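Local coordinates for sulfoquinovosidase (Escherichia coli, PDB 5OHT), which hydrolyses sulfoquinovosyl diacylglycerides and simple sulfoquinovosides, releasing sulfoquinovose for breakdown by sulfoglycolysis, at residues T150-V155 with A404-Y409. Sequence-based numbering, arbitrary orientation.
With CA (calcium ion), chain C; 9VH ([(3~{S},4~{R},5~{R})-4,5-bis(oxidanyl)piperidin-3-yl]methanesulfonic acid), chain D.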
# COMPACT_ATOMS: atom_id res chain seq x y z
N THR A 150 11.17 -2.27 -1.56
CA THR A 150 10.50 -0.99 -1.25
C THR A 150 11.42 0.17 -1.65
O THR A 150 12.64 0.15 -1.39
CB THR A 150 10.03 -0.87 0.22
OG1 THR A 150 9.30 0.35 0.43
CG2 THR A 150 11.18 -0.91 1.23
N SER A 151 10.85 1.16 -2.30
CA SER A 151 11.61 2.38 -2.67
C SER A 151 10.68 3.55 -2.90
O SER A 151 9.45 3.43 -2.80
CB SER A 151 12.45 2.14 -3.97
OG SER A 151 11.62 2.02 -5.14
N GLU A 152 11.26 4.71 -3.27
CA GLU A 152 10.46 5.73 -3.92
C GLU A 152 9.69 5.08 -5.09
O GLU A 152 10.21 4.16 -5.78
CB GLU A 152 11.35 6.89 -4.41
CG GLU A 152 11.58 7.89 -3.32
CD GLU A 152 10.34 8.75 -2.96
OE1 GLU A 152 9.29 8.71 -3.67
OE2 GLU A 152 10.44 9.47 -1.93
N GLN A 153 8.51 5.60 -5.35
CA GLN A 153 7.51 4.92 -6.27
C GLN A 153 7.61 5.32 -7.72
O GLN A 153 7.05 4.67 -8.62
CB GLN A 153 6.10 5.14 -5.67
CG GLN A 153 4.89 4.51 -6.37
CD GLN A 153 4.03 5.50 -7.14
OE1 GLN A 153 4.44 6.66 -7.38
NE2 GLN A 153 2.84 5.06 -7.53
N GLY A 154 8.36 6.39 -7.97
CA GLY A 154 8.61 6.93 -9.28
C GLY A 154 7.76 8.18 -9.61
O GLY A 154 6.60 8.33 -9.14
N VAL A 155 8.31 9.04 -10.48
CA VAL A 155 7.57 10.20 -11.01
C VAL A 155 7.37 9.95 -12.50
O VAL A 155 8.34 10.02 -13.32
CB VAL A 155 8.36 11.50 -10.81
CG1 VAL A 155 7.68 12.69 -11.49
CG2 VAL A 155 8.62 11.71 -9.35
N ALA A 404 1.74 9.09 8.89
CA ALA A 404 2.93 8.40 9.29
C ALA A 404 3.69 7.92 8.02
O ALA A 404 3.39 6.88 7.41
CB ALA A 404 2.57 7.24 10.21
N ASP A 405 4.63 8.77 7.60
CA ASP A 405 5.20 8.74 6.25
C ASP A 405 6.48 7.95 6.12
O ASP A 405 7.08 7.56 7.12
CB ASP A 405 5.41 10.21 5.87
CG ASP A 405 5.59 10.48 4.40
OD1 ASP A 405 5.35 9.63 3.54
OD2 ASP A 405 5.97 11.61 4.09
N PHE A 406 6.93 7.73 4.89
CA PHE A 406 8.22 7.09 4.55
C PHE A 406 8.34 5.66 5.13
O PHE A 406 7.34 5.01 5.36
CB PHE A 406 9.44 8.00 4.96
CG PHE A 406 9.56 9.23 4.10
CD1 PHE A 406 10.30 9.19 2.89
CD2 PHE A 406 9.02 10.44 4.50
CE1 PHE A 406 10.45 10.33 2.12
CE2 PHE A 406 9.17 11.61 3.72
CZ PHE A 406 9.86 11.55 2.53
N GLY A 407 9.56 5.19 5.35
CA GLY A 407 9.88 3.79 5.52
C GLY A 407 10.66 3.06 4.45
O GLY A 407 10.97 1.91 4.65
N GLU A 408 10.96 3.71 3.32
CA GLU A 408 11.50 3.06 2.12
C GLU A 408 12.99 3.34 1.89
O GLU A 408 13.56 2.82 0.90
CB GLU A 408 10.76 3.56 0.84
CG GLU A 408 9.24 3.67 0.91
CD GLU A 408 8.72 4.98 1.50
OE1 GLU A 408 7.49 5.21 1.46
OE2 GLU A 408 9.56 5.85 1.93
N TYR A 409 13.60 4.21 2.71
CA TYR A 409 14.95 4.78 2.41
C TYR A 409 16.16 4.09 3.13
O TYR A 409 17.22 4.68 3.15
CB TYR A 409 14.99 6.28 2.79
CG TYR A 409 14.40 7.30 1.78
CD1 TYR A 409 13.08 7.17 1.31
CD2 TYR A 409 15.13 8.41 1.37
CE1 TYR A 409 12.52 8.06 0.41
CE2 TYR A 409 14.58 9.36 0.48
CZ TYR A 409 13.29 9.21 0.02
OH TYR A 409 12.74 10.16 -0.81
CA CA C . 4.54 8.89 -8.16
O1 9VH D . 8.10 17.23 1.94
S1 9VH D . 8.06 16.38 3.09
O2 9VH D . 8.40 16.86 4.37
O3 9VH D . 8.97 15.20 2.88
C1 9VH D . 6.42 15.69 3.27
C2 9VH D . 5.78 15.08 2.01
C3 9VH D . 6.51 13.86 1.49
N1 9VH D . 5.88 12.53 1.64
C4 9VH D . 4.52 12.49 1.08
C5 9VH D . 3.79 13.84 1.04
O4 9VH D . 2.40 13.66 1.17
C6 9VH D . 4.27 14.79 2.14
O5 9VH D . 3.54 16.01 2.00
O HOH W 1 6.22 9.29 -6.53
O HOH W 2 4.69 11.35 -8.50
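With CG anti to its carbonyl carbon (chi1 -86°) and the chain bent at chi2, Glu152 swings its carboxylate to Tyr409, whose CG is likewise anti to its carbonyl carbon, bringing the hydroxyl back toward 150-155. Here the loop after strand 145-148 of the mutarotase-like N-terminal domain packs on the loop that follows strand 401-404 of the family 31 TIM barrel and carries the nucleophile Asp405. Tyr409 OH donates to Glu152 OE2 over 2.6 Å, meeting the oxygen on its anti side and close to the carboxylate plane. The oxygen lies at the ring's edge, the two planes being 80° apart. Replacing Glu152 with an alanine would probably leave the Tyr409 hydroxyl without this acceptor and its ring freer to shift. Nearer the backbone, Glu408, probably an active-site residue, crosses Thr150 at about a right angle: CG sits 3.4 Å from Thr150 OG1, which bonds to Phe181 O, while the carboxylate turns away to a salt bridge with Arg455. Gly154 O binds a calcium ion that Asp472 O and Asp481 also ligate. The bound piperidine methanesulfonic acid sends N1 to Asp405 OD2 at 2.6 Å, an oxygen also bonded to Tyr333 OH.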